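Long-range contacts in periplasmic binding protein (Veillonella parvula, PDB 4N01), which probably captures a solute in the periplasm, possibly an iron-siderophore or related metal complex, for delivery to a membrane ABC transporter: residues A[88-93]-A[113-118]; A[223-228]-A[245-250]; A[255-260]-A[292-297]; A[305-310]-A[325-330]. One frame throughout, in Å; residues are numbered along the deposited sequence. Where two conformers were deposited one is given.

Contact 1 (A[88-93]-A[113-118])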
loop_
_atom_site.group_PDB
_atom_site.type_symbol
_atom_site.label_atom_id
_atom_site.label_comp_id
_atom_site.label_asym_id
_atom_site.label_seq_id
_atom_site.Cartn_x
_atom_site.Cartn_y
_atom_site.Cartn_z
ATOM N N GLY A 88 5.246 16.584 10.404
ATOM C CA GLY A 88 5.325 16.770 8.967
ATOM C C GLY A 88 4.978 15.532 8.168
ATOM O O GLY A 88 5.090 14.415 8.666
ATOM N N THR A 89 4.557 15.739 6.925
ATOM C CA THR A 89 4.360 14.633 5.989
ATOM C C THR A 89 5.110 14.926 4.696
ATOM O O THR A 89 5.462 16.075 4.421
ATOM C CB THR A 89 2.885 14.433 5.626
ATOM O OG1 THR A 89 2.395 15.618 4.981
ATOM C CG2 THR A 89 2.068 14.132 6.874
ATOM N N ALA A 90 5.324 13.891 3.890
ATOM C CA ALA A 90 6.054 14.063 2.639
ATOM C C ALA A 90 5.576 13.101 1.573
ATOM O O ALA A 90 4.908 12.100 1.864
ATOM C CB ALA A 90 7.541 13.893 2.861
ATOM N N PHE A 91 5.929 13.427 0.335
ATOM C CA PHE A 91 5.743 12.542 -0.803
ATOM C C PHE A 91 4.307 12.045 -0.986
ATOM O O PHE A 91 4.067 10.843 -1.105
ATOM C CB PHE A 91 6.731 11.375 -0.732
ATOM C CG PHE A 91 7.349 11.033 -2.052
ATOM C CD1 PHE A 91 8.727 10.915 -2.181
ATOM C CD2 PHE A 91 6.552 10.839 -3.173
ATOM C CE1 PHE A 91 9.301 10.612 -3.406
ATOM C CE2 PHE A 91 7.116 10.529 -4.401
ATOM C CZ PHE A 91 8.493 10.414 -4.516
ATOM N N LYS A 92 3.355 12.975 -1.017
ATOM C CA LYS A 92 1.985 12.630 -1.387
ATOM C C LYS A 92 1.991 12.133 -2.840
ATOM O O LYS A 92 2.592 12.772 -3.706
ATOM C CB LYS A 92 1.087 13.864 -1.259
ATOM C CG LYS A 92 -0.333 13.642 -1.767
ATOM C CD LYS A 92 -1.200 14.881 -1.542
ATOM C CE LYS A 92 -2.584 14.690 -2.157
ATOM N NZ LYS A 92 -3.237 15.983 -2.516
ATOM N N GLU A 93 1.343 10.998 -3.105
ATOM C CA GLU A 93 1.351 10.397 -4.452
ATOM C C GLU A 93 0.029 10.525 -5.193
ATOM O O GLU A 93 -0.009 10.499 -6.423
ATOM C CB GLU A 93 1.705 8.905 -4.377
ATOM C CG GLU A 93 3.107 8.608 -3.891
ATOM C CD GLU A 93 3.326 7.129 -3.636
ATOM O OE1 GLU A 93 2.823 6.296 -4.429
ATOM O OE2 GLU A 93 3.993 6.796 -2.632
ATOM N N LYS A 113 7.903 15.808 -2.599
ATOM C CA LYS A 113 8.622 14.531 -2.632
ATOM C C LYS A 113 9.251 14.280 -1.266
ATOM O O LYS A 113 8.568 14.388 -0.246
ATOM C CB LYS A 113 9.677 14.525 -3.742
ATOM C CG LYS A 113 9.093 14.430 -5.143
ATOM C CD LYS A 113 10.188 14.344 -6.199
ATOM C CE LYS A 113 9.603 14.269 -7.602
ATOM N NZ LYS A 113 10.636 14.481 -8.654
ATOM N N TRP A 114 10.538 13.946 -1.227
ATOM C CA TRP A 114 11.222 13.839 0.064
ATOM C C TRP A 114 11.954 15.127 0.400
ATOM O O TRP A 114 12.578 15.735 -0.466
ATOM C CB TRP A 114 12.204 12.666 0.086
ATOM C CG TRP A 114 11.537 11.327 0.096
ATOM C CD1 TRP A 114 10.566 10.896 0.959
ATOM C CD2 TRP A 114 11.816 10.230 -0.776
ATOM N NE1 TRP A 114 10.215 9.597 0.664
ATOM C CE2 TRP A 114 10.969 9.168 -0.399
ATOM C CE3 TRP A 114 12.699 10.045 -1.850
ATOM C CZ2 TRP A 114 10.981 7.936 -1.054
ATOM C CZ3 TRP A 114 12.709 8.825 -2.501
ATOM C CH2 TRP A 114 11.852 7.784 -2.101
ATOM N N PRO A 115 11.885 15.544 1.671
ATOM C CA PRO A 115 12.562 16.781 2.071
ATOM C C PRO A 115 14.072 16.575 2.220
ATOM O O PRO A 115 14.519 15.448 2.446
ATOM C CB PRO A 115 11.942 17.083 3.443
ATOM C CG PRO A 115 11.586 15.729 3.990
ATOM C CD PRO A 115 11.212 14.874 2.799
ATOM N N SER A 116 14.842 17.652 2.093
ATOM C CA SER A 116 16.272 17.608 2.378
ATOM C C SER A 116 16.458 17.335 3.863
ATOM O O SER A 116 15.527 17.518 4.651
ATOM C CB SER A 116 16.931 18.936 2.023
ATOM O OG SER A 116 16.545 19.949 2.939
ATOM N N TYR A 117 17.654 16.898 4.247
ATOM C CA TYR A 117 17.960 16.647 5.655
ATOM C C TYR A 117 17.695 17.904 6.489
ATOM O O TYR A 117 17.165 17.822 7.595
ATOM C CB TYR A 117 19.412 16.169 5.808
ATOM C CG TYR A 117 19.949 16.148 7.227
ATOM C CD1 TYR A 117 19.715 15.064 8.069
ATOM C CD2 TYR A 117 20.714 17.204 7.716
ATOM C CE1 TYR A 117 20.215 15.040 9.365
ATOM C CE2 TYR A 117 21.217 17.189 9.010
ATOM C CZ TYR A 117 20.965 16.104 9.825
ATOM O OH TYR A 117 21.461 16.085 11.104
ATOM N N GLU A 118 18.038 19.064 5.934
ATOM C CA GLU A 118 17.861 20.345 6.625
ATOM C C GLU A 118 16.396 20.680 6.910
ATOM O O GLU A 118 16.056 21.109 8.013
ATOM C CB GLU A 118 18.501 21.483 5.825
ATOM C CG GLU A 118 20.021 21.542 5.909
ATOM C CD GLU A 118 20.721 20.486 5.061
ATOM O OE1 GLU A 118 21.952 20.339 5.216
ATOM O OE2 GLU A 118 20.051 19.811 4.241
#
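Ala90 is the first residue of 88-93 to meet 113-118: its CB lies 3.3 Å from Lys113 O and 3.8 Å from Pro115 CD. Next comes Phe91, whose backbone phi and psi are both positive, near 55°, a left-handed helical conformation that turns the chain at this residue. Its N approaches Lys113 O at 2.9 Å, but the N-H points well off the oxygen and the hydrogen bond is weak. The side chain makes most of the contact. Phe91 sets its ring edge against the indole face of Trp114 in a T-shaped stack, with CD1 only 3.4 Å from Trp114 CE2 and the planes at 66°. One face of the same phenyl is taken by the backbone of Lys113, whose CA sits 3.9 Å from the ring centroid in a CH-pi contact, while Lys113 CB and CG run past CE1 and CZ before the amine leads away. Trp114 NE1 turns to a weak hydrogen bond with Met69 O. In the fold, 88-93 holds the end of strand 86-90 and the loop after it, and 113-118 follows the neighbouring parallel strand 109-111; Pro115 packs on Leu110, and Ser116 caps helix 117-121 by accepting from Val119 N.

Contact 2 (A[223-228]-A[245-250])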
loop_
_atom_site.group_PDB
_atom_site.type_symbol
_atom_site.label_atom_id
_atom_site.label_comp_id
_atom_site.label_asym_id
_atom_site.label_seq_id
_atom_site.Cartn_x
_atom_site.Cartn_y
_atom_site.Cartn_z
ATOM N N THR A 223 4.389 -5.449 -13.509
ATOM C CA THR A 223 3.297 -6.145 -12.842
ATOM C C THR A 223 3.662 -6.641 -11.440
ATOM O O THR A 223 4.816 -6.560 -11.021
ATOM C CB THR A 223 2.831 -7.320 -13.707
ATOM O OG1 THR A 223 1.648 -7.902 -13.148
ATOM C CG2 THR A 223 3.922 -8.375 -13.795
ATOM N N ALA A 224 2.669 -7.134 -10.701
ATOM C CA ALA A 224 2.921 -7.636 -9.353
ATOM C C ALA A 224 3.106 -9.153 -9.378
ATOM O O ALA A 224 2.404 -9.871 -10.107
ATOM C CB ALA A 224 1.777 -7.246 -8.412
ATOM N N PHE A 225 4.052 -9.647 -8.585
ATOM C CA PHE A 225 4.330 -11.086 -8.548
ATOM C C PHE A 225 3.953 -11.699 -7.207
ATOM O O PHE A 225 2.942 -12.396 -7.098
ATOM C CB PHE A 225 5.804 -11.382 -8.908
ATOM C CG PHE A 225 6.122 -11.170 -10.377
ATOM C CD1 PHE A 225 6.168 -12.246 -11.260
ATOM C CD2 PHE A 225 6.370 -9.893 -10.873
ATOM C CE1 PHE A 225 6.470 -12.053 -12.623
ATOM C CE2 PHE A 225 6.660 -9.695 -12.226
ATOM C CZ PHE A 225 6.701 -10.776 -13.100
ATOM N N GLU A 226 4.762 -11.442 -6.189
ATOM C CA GLU A 226 4.519 -12.043 -4.880
ATOM C C GLU A 226 4.305 -10.967 -3.829
ATOM O O GLU A 226 4.562 -9.792 -4.074
ATOM C CB GLU A 226 5.697 -12.949 -4.465
ATOM C CG GLU A 226 6.002 -14.100 -5.447
ATOM C CD GLU A 226 4.845 -15.076 -5.662
ATOM O OE1 GLU A 226 3.861 -15.053 -4.883
ATOM O OE2 GLU A 226 4.917 -15.891 -6.618
ATOM N N GLY A 227 3.816 -11.361 -2.658
ATOM C CA GLY A 227 3.705 -10.417 -1.565
ATOM C C GLY A 227 2.326 -9.813 -1.402
ATOM O O GLY A 227 1.314 -10.402 -1.786
ATOM N N TYR A 228 2.295 -8.612 -0.845
ATOM C CA TYR A 228 1.056 -8.027 -0.357
ATOM C C TYR A 228 -0.098 -8.028 -1.365
ATOM O O TYR A 228 -1.203 -8.497 -1.056
ATOM C CB TYR A 228 1.320 -6.609 0.156
ATOM C CG TYR A 228 0.171 -6.040 0.931
ATOM C CD1 TYR A 228 0.019 -6.329 2.280
ATOM C CD2 TYR A 228 -0.766 -5.220 0.316
ATOM C CE1 TYR A 228 -1.034 -5.806 3.005
ATOM C CE2 TYR A 228 -1.823 -4.685 1.033
ATOM C CZ TYR A 228 -1.945 -4.983 2.375
ATOM O OH TYR A 228 -2.995 -4.465 3.092
ATOM N N LEU A 245 5.184 -18.281 -9.937
ATOM C CA LEU A 245 6.100 -18.488 -11.073
ATOM C C LEU A 245 7.579 -18.427 -10.677
ATOM O O LEU A 245 8.460 -18.413 -11.537
ATOM C CB LEU A 245 5.822 -17.474 -12.183
ATOM C CG LEU A 245 4.394 -17.462 -12.735
ATOM C CD1 LEU A 245 4.291 -16.477 -13.879
ATOM C CD2 LEU A 245 3.968 -18.859 -13.193
ATOM N N GLY A 246 7.849 -18.379 -9.375
ATOM C CA GLY A 246 9.215 -18.398 -8.887
ATOM C C GLY A 246 9.892 -17.041 -8.866
ATOM O O GLY A 246 11.107 -16.953 -8.704
ATOM N N VAL A 247 9.115 -15.974 -9.030
ATOM C CA VAL A 247 9.683 -14.631 -9.007
ATOM C C VAL A 247 9.433 -13.990 -7.648
ATOM O O VAL A 247 8.340 -13.488 -7.385
ATOM C CB VAL A 247 9.074 -13.740 -10.109
ATOM C CG1 VAL A 247 9.763 -12.383 -10.120
ATOM C CG2 VAL A 247 9.196 -14.414 -11.484
ATOM N N ASP A 248 10.442 -14.004 -6.784
ATOM C CA ASP A 248 10.260 -13.527 -5.406
ATOM C C ASP A 248 10.405 -12.007 -5.310
ATOM O O ASP A 248 11.323 -11.498 -4.670
ATOM C CB ASP A 248 11.243 -14.226 -4.467
ATOM C CG ASP A 248 10.971 -13.934 -3.006
ATOM O OD1 ASP A 248 9.841 -13.512 -2.666
ATOM O OD2 ASP A 248 11.893 -14.131 -2.185
ATOM N N LYS A 249 9.491 -11.288 -5.955
ATOM C CA LYS A 249 9.521 -9.824 -5.955
ATOM C C LYS A 249 8.110 -9.287 -5.859
ATOM O O LYS A 249 7.175 -9.919 -6.346
ATOM C CB LYS A 249 10.147 -9.318 -7.255
ATOM C CG LYS A 249 11.599 -9.718 -7.435
ATOM C CD LYS A 249 12.134 -9.247 -8.774
ATOM C CE LYS A 249 13.618 -9.546 -8.872
ATOM N NZ LYS A 249 14.286 -9.208 -7.586
ATOM N N THR A 250 7.948 -8.119 -5.244
ATOM C CA THR A 250 6.633 -7.501 -5.218
ATOM C C THR A 250 6.245 -7.040 -6.623
ATOM O O THR A 250 5.131 -7.291 -7.069
ATOM C CB THR A 250 6.574 -6.305 -4.260
ATOM O OG1 THR A 250 7.694 -5.448 -4.499
ATOM C CG2 THR A 250 6.605 -6.771 -2.813
HETATM O O HOH W 1 6.042 -15.604 -9.155
HETATM O O HOH W 2 3.136 -7.765 -5.138
HETATM O O HOH W 3 6.626 -18.077 -6.758
#
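Glu226 reaches 245-250 through water: its OE2 accepts hydrogen bonds from two water molecules that in turn take up three successive backbone N-H groups. One lies 2.8 Å from Glu226 OE2 and accepts from the N atoms of Leu245 and Val247; the other receives Gly246 N. The carboxylate is also held directly, OE1 by Ser243 OG and OE2 by Gly244 N, so the backbone N atoms from Gly244 to Val247 all converge on one carboxylate, directly or through water. Glu226 CG, beside the backbone N (chi1 -58°), lies 3.1 Å from Val247 O, and the bend at chi2 (-60°) turns the carboxylate toward the waters.

The backbones join by two hydrogen bonds, Glu226 N to Lys249 O at 2.9 Å and Phe225 N to Thr250 O at 3.0 Å. A further water donates to both Glu226 O and Thr250 O, and Thr250 CA makes a nearly linear CH...O contact of 3.3 Å with Glu226 O. Beside this, Val247 CG1 lies over one face of the Phe225 ring, 4.0 Å from its centroid. Asp248, at the centre of an inverse gamma turn, sends OD1 to Thr161 OG1.

The pairing prolongs the antiparallel neighbours 221-224 and 251-253, already linked by Thr223 and Ala252, as far as Glu226, just before Gly227, the N-cap residue of helix 228-234.

Contact 3 (A[255-260]-A[292-297])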
loop_
_atom_site.group_PDB
_atom_site.type_symbol
_atom_site.label_atom_id
_atom_site.label_comp_id
_atom_site.label_asym_id
_atom_site.label_seq_id
_atom_site.Cartn_x
_atom_site.Cartn_y
_atom_site.Cartn_z
ATOM N N SER A 255 6.616 -10.652 -19.039
ATOM C CA SER A 255 6.528 -10.818 -20.484
ATOM C C SER A 255 5.068 -11.001 -20.865
ATOM O O SER A 255 4.320 -11.675 -20.151
ATOM C CB SER A 255 7.334 -12.036 -20.934
ATOM O OG SER A 255 8.727 -11.779 -20.861
ATOM N N TRP A 256 4.652 -10.395 -21.974
ATOM C CA TRP A 256 3.297 -10.599 -22.468
ATOM C C TRP A 256 3.046 -12.078 -22.787
ATOM O O TRP A 256 1.929 -12.548 -22.649
ATOM C CB TRP A 256 3.024 -9.750 -23.718
ATOM C CG TRP A 256 2.775 -8.271 -23.457
ATOM C CD1 TRP A 256 3.466 -7.218 -23.991
ATOM C CD2 TRP A 256 1.762 -7.692 -22.612
ATOM N NE1 TRP A 256 2.948 -6.023 -23.528
ATOM C CE2 TRP A 256 1.907 -6.291 -22.678
ATOM C CE3 TRP A 256 0.758 -8.230 -21.795
ATOM C CZ2 TRP A 256 1.078 -5.419 -21.974
ATOM C CZ3 TRP A 256 -0.061 -7.361 -21.093
ATOM C CH2 TRP A 256 0.103 -5.975 -21.187
ATOM N N GLU A 257 4.081 -12.795 -23.223
ATOM C CA GLU A 257 3.958 -14.236 -23.500
ATOM C C GLU A 257 3.406 -14.969 -22.289
ATOM O O GLU A 257 2.545 -15.841 -22.417
ATOM C CB GLU A 257 5.303 -14.851 -23.908
ATOM C CG GLU A 257 5.710 -14.523 -25.332
ATOM C CD GLU A 257 6.118 -13.067 -25.505
ATOM O OE1 GLU A 257 6.557 -12.445 -24.507
ATOM O OE2 GLU A 257 5.994 -12.540 -26.636
ATOM N N THR A 258 3.885 -14.583 -21.112
ATOM C CA THR A 258 3.484 -15.239 -19.883
ATOM C C THR A 258 2.027 -14.909 -19.565
ATOM O O THR A 258 1.248 -15.785 -19.175
ATOM C CB THR A 258 4.389 -14.806 -18.717
ATOM O OG1 THR A 258 5.744 -15.162 -19.026
ATOM C CG2 THR A 258 3.968 -15.510 -17.438
ATOM N N VAL A 259 1.656 -13.647 -19.745
ATOM C CA VAL A 259 0.281 -13.224 -19.503
ATOM C C VAL A 259 -0.672 -13.941 -20.455
ATOM O O VAL A 259 -1.740 -14.414 -20.055
ATOM C CB VAL A 259 0.143 -11.716 -19.702
ATOM C CG1 VAL A 259 -1.278 -11.259 -19.358
ATOM C CG2 VAL A 259 1.186 -10.988 -18.849
ATOM N N ILE A 260 -0.287 -14.010 -21.725
ATOM C CA ILE A 260 -1.097 -14.699 -22.717
ATOM C C ILE A 260 -1.288 -16.177 -22.352
ATOM O O ILE A 260 -2.401 -16.706 -22.460
ATOM C CB ILE A 260 -0.458 -14.595 -24.121
ATOM C CG1 ILE A 260 -0.488 -13.136 -24.604
ATOM C CG2 ILE A 260 -1.201 -15.461 -25.108
ATOM C CD1 ILE A 260 0.444 -12.898 -25.802
ATOM N N ASN A 292 -3.123 -3.751 -28.914
ATOM C CA ASN A 292 -2.017 -4.703 -29.029
ATOM C C ASN A 292 -2.522 -6.030 -29.604
ATOM O O ASN A 292 -3.228 -6.784 -28.925
ATOM C CB ASN A 292 -1.391 -4.917 -27.654
ATOM C CG ASN A 292 -0.087 -5.706 -27.706
ATOM O OD1 ASN A 292 0.155 -6.490 -28.626
ATOM N ND2 ASN A 292 0.755 -5.501 -26.705
ATOM N N PRO A 293 -2.160 -6.321 -30.861
ATOM C CA PRO A 293 -2.691 -7.504 -31.545
ATOM C C PRO A 293 -2.307 -8.800 -30.833
ATOM O O PRO A 293 -3.024 -9.790 -30.947
ATOM C CB PRO A 293 -2.027 -7.446 -32.927
ATOM C CG PRO A 293 -1.544 -6.035 -33.076
ATOM C CD PRO A 293 -1.207 -5.573 -31.695
ATOM N N GLN A 294 -1.206 -8.793 -30.091
ATOM C CA GLN A 294 -0.758 -10.005 -29.407
ATOM C C GLN A 294 -1.709 -10.428 -28.286
ATOM O O GLN A 294 -1.730 -11.594 -27.902
ATOM C CB GLN A 294 0.659 -9.821 -28.841
ATOM C CG GLN A 294 1.461 -11.128 -28.738
ATOM C CD GLN A 294 2.792 -10.976 -28.012
ATOM O OE1 GLN A 294 3.186 -9.873 -27.624
ATOM N NE2 GLN A 294 3.492 -12.094 -27.820
ATOM N N LEU A 295 -2.505 -9.491 -27.780
ATOM C CA LEU A 295 -3.293 -9.727 -26.563
ATOM C C LEU A 295 -4.769 -9.987 -26.843
ATOM O O LEU A 295 -5.569 -10.133 -25.909
ATOM C CB LEU A 295 -3.183 -8.510 -25.644
ATOM C CG LEU A 295 -1.753 -8.055 -25.346
ATOM C CD1 LEU A 295 -1.763 -6.839 -24.428
ATOM C CD2 LEU A 295 -0.961 -9.209 -24.717
ATOM N N GLN A 296 -5.127 -10.056 -28.116
ATOM C CA GLN A 296 -6.536 -10.004 -28.482
ATOM C C GLN A 296 -7.363 -11.234 -28.129
ATOM O O GLN A 296 -8.589 -11.156 -28.065
ATOM C CB GLN A 296 -6.720 -9.623 -29.954
ATOM C CG GLN A 296 -6.934 -8.129 -30.145
ATOM C CD GLN A 296 -8.024 -7.556 -29.238
ATOM O OE1 GLN A 296 -7.918 -6.421 -28.772
ATOM N NE2 GLN A 296 -9.087 -8.331 -29.004
ATOM N N ASP A 297 -6.706 -12.358 -27.883
ATOM C CA ASP A 297 -7.433 -13.567 -27.506
ATOM C C ASP A 297 -7.408 -13.864 -26.002
ATOM O O ASP A 297 -7.956 -14.865 -25.557
ATOM C CB ASP A 297 -6.978 -14.769 -28.335
ATOM C CG ASP A 297 -7.297 -14.607 -29.812
ATOM O OD1 ASP A 297 -8.185 -13.790 -30.151
ATOM O OD2 ASP A 297 -6.663 -15.302 -30.632
HETATM O O HOH W 4 5.700 -9.588 -26.336
#
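Leu295 stands across the indole of Trp256 at about a right angle and lays both methyls on it. CD1 is 3.7 Å from the centroid of the six-membered ring and nearly on its normal, a clear CH-pi contact, while CD2 comes to 3.5 Å from Trp256 CE3 and also touches Ile260 CG1. The same face of the indole also receives Asn292 ND2, near Trp256 NE1, with the amide plane turned almost perpendicular to the ring. Gln294 and Glu257 also cross nearly at right angles. Gln294 CG is roughly trans to the backbone N (chi1 -152°) and the chain beyond is extended, carrying NE2 to 2.8 Å from Glu257 OE2. This hydrogen bond leaves in the amide plane but meets the carboxylate from above its own plane. A water donates to both Glu257 OE2 and Gln294 OE1, closing a second path between the two groups. Ile260 CD1 packs 3.6 Å from Gln294 CG, the two side chains again crossing steeply. The loop fixes its own shape through an Asx turn, in which Asn292 OD1 accepts from Gln294 N. Altogether this is helix-to-loop packing of an alpha/beta domain: the N-terminal part of helix 256-262 packs against the connection between helices 280-290 and 299-303.

Contact 4 (A[305-310]-A[325-330])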
loop_
_atom_site.group_PDB
_atom_site.type_symbol
_atom_site.label_atom_id
_atom_site.label_comp_id
_atom_site.label_asym_id
_atom_site.label_seq_id
_atom_site.Cartn_x
_atom_site.Cartn_y
_atom_site.Cartn_z
ATOM N N HIS A 305 -13.001 -7.153 -19.498
ATOM C CA HIS A 305 -12.898 -7.214 -18.039
ATOM C C HIS A 305 -11.724 -6.379 -17.528
ATOM O O HIS A 305 -10.702 -6.923 -17.091
ATOM C CB HIS A 305 -12.727 -8.662 -17.593
ATOM C CG HIS A 305 -13.963 -9.491 -17.710
ATOM N ND1 HIS A 305 -15.241 -8.946 -17.738
ATOM C CD2 HIS A 305 -14.144 -10.832 -17.789
ATOM C CE1 HIS A 305 -16.129 -9.906 -17.843
ATOM N NE2 HIS A 305 -15.489 -11.071 -17.874
ATOM N N PHE A 306 -11.871 -5.059 -17.588
ATOM C CA PHE A 306 -10.856 -4.132 -17.089
ATOM C C PHE A 306 -11.332 -3.486 -15.799
ATOM O O PHE A 306 -12.427 -2.921 -15.749
ATOM C CB PHE A 306 -10.587 -3.038 -18.131
ATOM C CG PHE A 306 -10.090 -3.568 -19.451
ATOM C CD1 PHE A 306 -8.806 -4.092 -19.564
ATOM C CD2 PHE A 306 -10.909 -3.555 -20.576
ATOM C CE1 PHE A 306 -8.344 -4.591 -20.787
ATOM C CE2 PHE A 306 -10.453 -4.055 -21.804
ATOM C CZ PHE A 306 -9.171 -4.573 -21.907
ATOM N N ILE A 307 -10.496 -3.542 -14.766
ATOM C CA ILE A 307 -10.864 -3.062 -13.438
ATOM C C ILE A 307 -9.878 -2.006 -12.947
ATOM O O ILE A 307 -8.665 -2.204 -12.979
ATOM C CB ILE A 307 -10.895 -4.226 -12.450
ATOM C CG1 ILE A 307 -12.010 -5.191 -12.851
ATOM C CG2 ILE A 307 -11.130 -3.736 -11.026
ATOM C CD1 ILE A 307 -12.088 -6.369 -11.982
ATOM N N ARG A 308 -10.411 -0.877 -12.506
ATOM C CA ARG A 308 -9.588 0.273 -12.122
ATOM C C ARG A 308 -9.244 0.236 -10.645
ATOM O O ARG A 308 -10.127 0.025 -9.812
ATOM C CB ARG A 308 -10.372 1.549 -12.412
ATOM C CG ARG A 308 -9.632 2.845 -12.121
ATOM C CD ARG A 308 -10.558 4.012 -12.368
ATOM N NE ARG A 308 -9.884 5.301 -12.225
ATOM C CZ ARG A 308 -9.685 5.904 -11.061
ATOM N NH1 ARG A 308 -10.099 5.317 -9.946
ATOM N NH2 ARG A 308 -9.075 7.083 -11.008
ATOM N N VAL A 309 -7.973 0.440 -10.304
ATOM C CA VAL A 309 -7.605 0.640 -8.897
ATOM C C VAL A 309 -6.609 1.772 -8.776
ATOM O O VAL A 309 -5.970 2.153 -9.756
ATOM C CB VAL A 309 -6.938 -0.611 -8.267
ATOM C CG1 VAL A 309 -7.892 -1.802 -8.261
ATOM C CG2 VAL A 309 -5.617 -0.953 -8.988
ATOM N N LYS A 310 -6.482 2.308 -7.567
ATOM C CA LYS A 310 -5.342 3.143 -7.224
ATOM C C LYS A 310 -4.321 2.239 -6.563
ATOM O O LYS A 310 -4.687 1.278 -5.882
ATOM C CB LYS A 310 -5.744 4.240 -6.245
ATOM C CG LYS A 310 -6.835 5.161 -6.776
ATOM C CD LYS A 310 -6.357 5.920 -8.002
ATOM C CE LYS A 310 -5.327 6.969 -7.606
ATOM N NZ LYS A 310 -4.825 7.743 -8.796
ATOM N N LYS A 325 -13.804 -4.819 -1.025
ATOM C CA LYS A 325 -15.261 -4.850 -1.129
ATOM C C LYS A 325 -15.696 -4.519 -2.560
ATOM O O LYS A 325 -16.480 -5.253 -3.178
ATOM C CB LYS A 325 -15.874 -3.860 -0.144
ATOM C CG LYS A 325 -17.376 -3.941 -0.008
ATOM C CD LYS A 325 -17.848 -3.057 1.155
ATOM C CE LYS A 325 -19.340 -3.187 1.407
ATOM N NZ LYS A 325 -20.159 -2.687 0.272
ATOM N N ARG A 326 -15.173 -3.416 -3.088
ATOM C CA ARG A 326 -15.508 -2.979 -4.446
ATOM C C ARG A 326 -15.037 -3.987 -5.487
ATOM O O ARG A 326 -15.767 -4.293 -6.438
ATOM C CB ARG A 326 -14.891 -1.608 -4.729
ATOM C CG ARG A 326 -15.354 -0.968 -6.030
ATOM C CD ARG A 326 -14.676 0.392 -6.252
ATOM N NE ARG A 326 -13.352 0.255 -6.858
ATOM C CZ ARG A 326 -12.204 0.540 -6.249
ATOM N NH1 ARG A 326 -12.200 1.001 -4.999
ATOM N NH2 ARG A 326 -11.056 0.382 -6.904
ATOM N N LEU A 327 -13.823 -4.502 -5.310
ATOM C CA LEU A 327 -13.239 -5.421 -6.275
ATOM C C LEU A 327 -14.026 -6.721 -6.290
ATOM O O LEU A 327 -14.263 -7.284 -7.354
ATOM C CB LEU A 327 -11.765 -5.699 -5.946
ATOM C CG LEU A 327 -10.785 -4.541 -6.177
ATOM C CD1 LEU A 327 -9.399 -4.859 -5.629
ATOM C CD2 LEU A 327 -10.682 -4.258 -7.636
ATOM N N ALA A 328 -14.461 -7.172 -5.109
ATOM C CA ALA A 328 -15.261 -8.387 -5.012
ATOM C C ALA A 328 -16.571 -8.228 -5.771
ATOM O O ALA A 328 -17.074 -9.174 -6.387
ATOM C CB ALA A 328 -15.535 -8.732 -3.549
ATOM N N GLU A 329 -17.131 -7.027 -5.738
ATOM C CA GLU A 329 -18.411 -6.811 -6.387
ATOM C C GLU A 329 -18.198 -6.807 -7.892
ATOM O O GLU A 329 -18.969 -7.409 -8.644
ATOM C CB GLU A 329 -19.056 -5.507 -5.904
ATOM C CG GLU A 329 -19.460 -5.558 -4.433
ATOM C CD GLU A 329 -20.196 -4.317 -3.972
ATOM O OE1 GLU A 329 -20.092 -3.269 -4.650
ATOM O OE2 GLU A 329 -20.883 -4.394 -2.928
ATOM N N GLU A 330 -17.125 -6.162 -8.323
ATOM C CA GLU A 330 -16.845 -6.044 -9.748
ATOM C C GLU A 330 -16.405 -7.360 -10.395
ATOM O O GLU A 330 -16.786 -7.648 -11.530
ATOM C CB GLU A 330 -15.830 -4.916 -9.997
ATOM C CG GLU A 330 -16.450 -3.515 -9.845
ATOM C CD GLU A 330 -15.432 -2.383 -9.845
ATOM O OE1 GLU A 330 -14.217 -2.671 -9.861
ATOM O OE2 GLU A 330 -15.847 -1.201 -9.812
HETATM O O HOH W 5 -12.773 -0.489 -9.412
#
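Arg326 leaves helix 325-330 with its CB directed toward strand 306-309 and CG trans to the backbone N (chi1 -171°). The chain stays extended through CD and then bends at chi3 (84°), turning the edge of the guanidinium toward the strand. NE donates to a water 2.7 Å away, which itself donates to Arg308 O and to Glu330 OE1. At the tip, NH2 makes a 3.1 Å hydrogen bond to Arg308 O, lying in the carbonyl plane and close to the plane of the guanidinium, and skirts Val309 CA. NH1 forms a salt bridge with Glu313. Arg308 O is thus gripped twice, by NH2 and by the water, and with Glu313 on NH1 the edge of the guanidinium is held in place. Alongside this polar cluster the packing is apolar. Leu327 CD2 is in tight contact with Ile307 CG2, at 3.5 Å, and lies 3.8 Å from Val309 CG1, fitting between alternate residues of the strand. Ile307 CG2 also touches Glu330 OE1. The strand and helix segments run antiparallel, at 172°, with axes 10.0 Å apart. Strand 306-309 is an edge strand of the four-stranded parallel sheet, beside 266-270; helix 320-332 packs over it and through Ala328 rests on Ile199 and Leu203 of helix 182-203.

The four contacts follow one another along the chain without interleaving. Contact 1 belongs to the five-stranded parallel sheet of the N-terminal half, whereas contacts 2, 3 and 4 lie in the C-terminal half, where contact 4 uses the edge strand of the four-stranded parallel sheet and contact 2 extends the small antiparallel one. Contacts 2 and 3, with centres 19 Å apart, touch through Leu245 CD1 and Thr258 CG2 (3.7 Å). Contact 4 is about 20 Å from each of them, centre to centre. Contact 1 is 28 to 39 Å from the other centres, although its nearest atoms come within about 6 Å of contact 4. This division fits the two-lobed architecture of periplasmic binding proteins, which typically hold their solute between lobes.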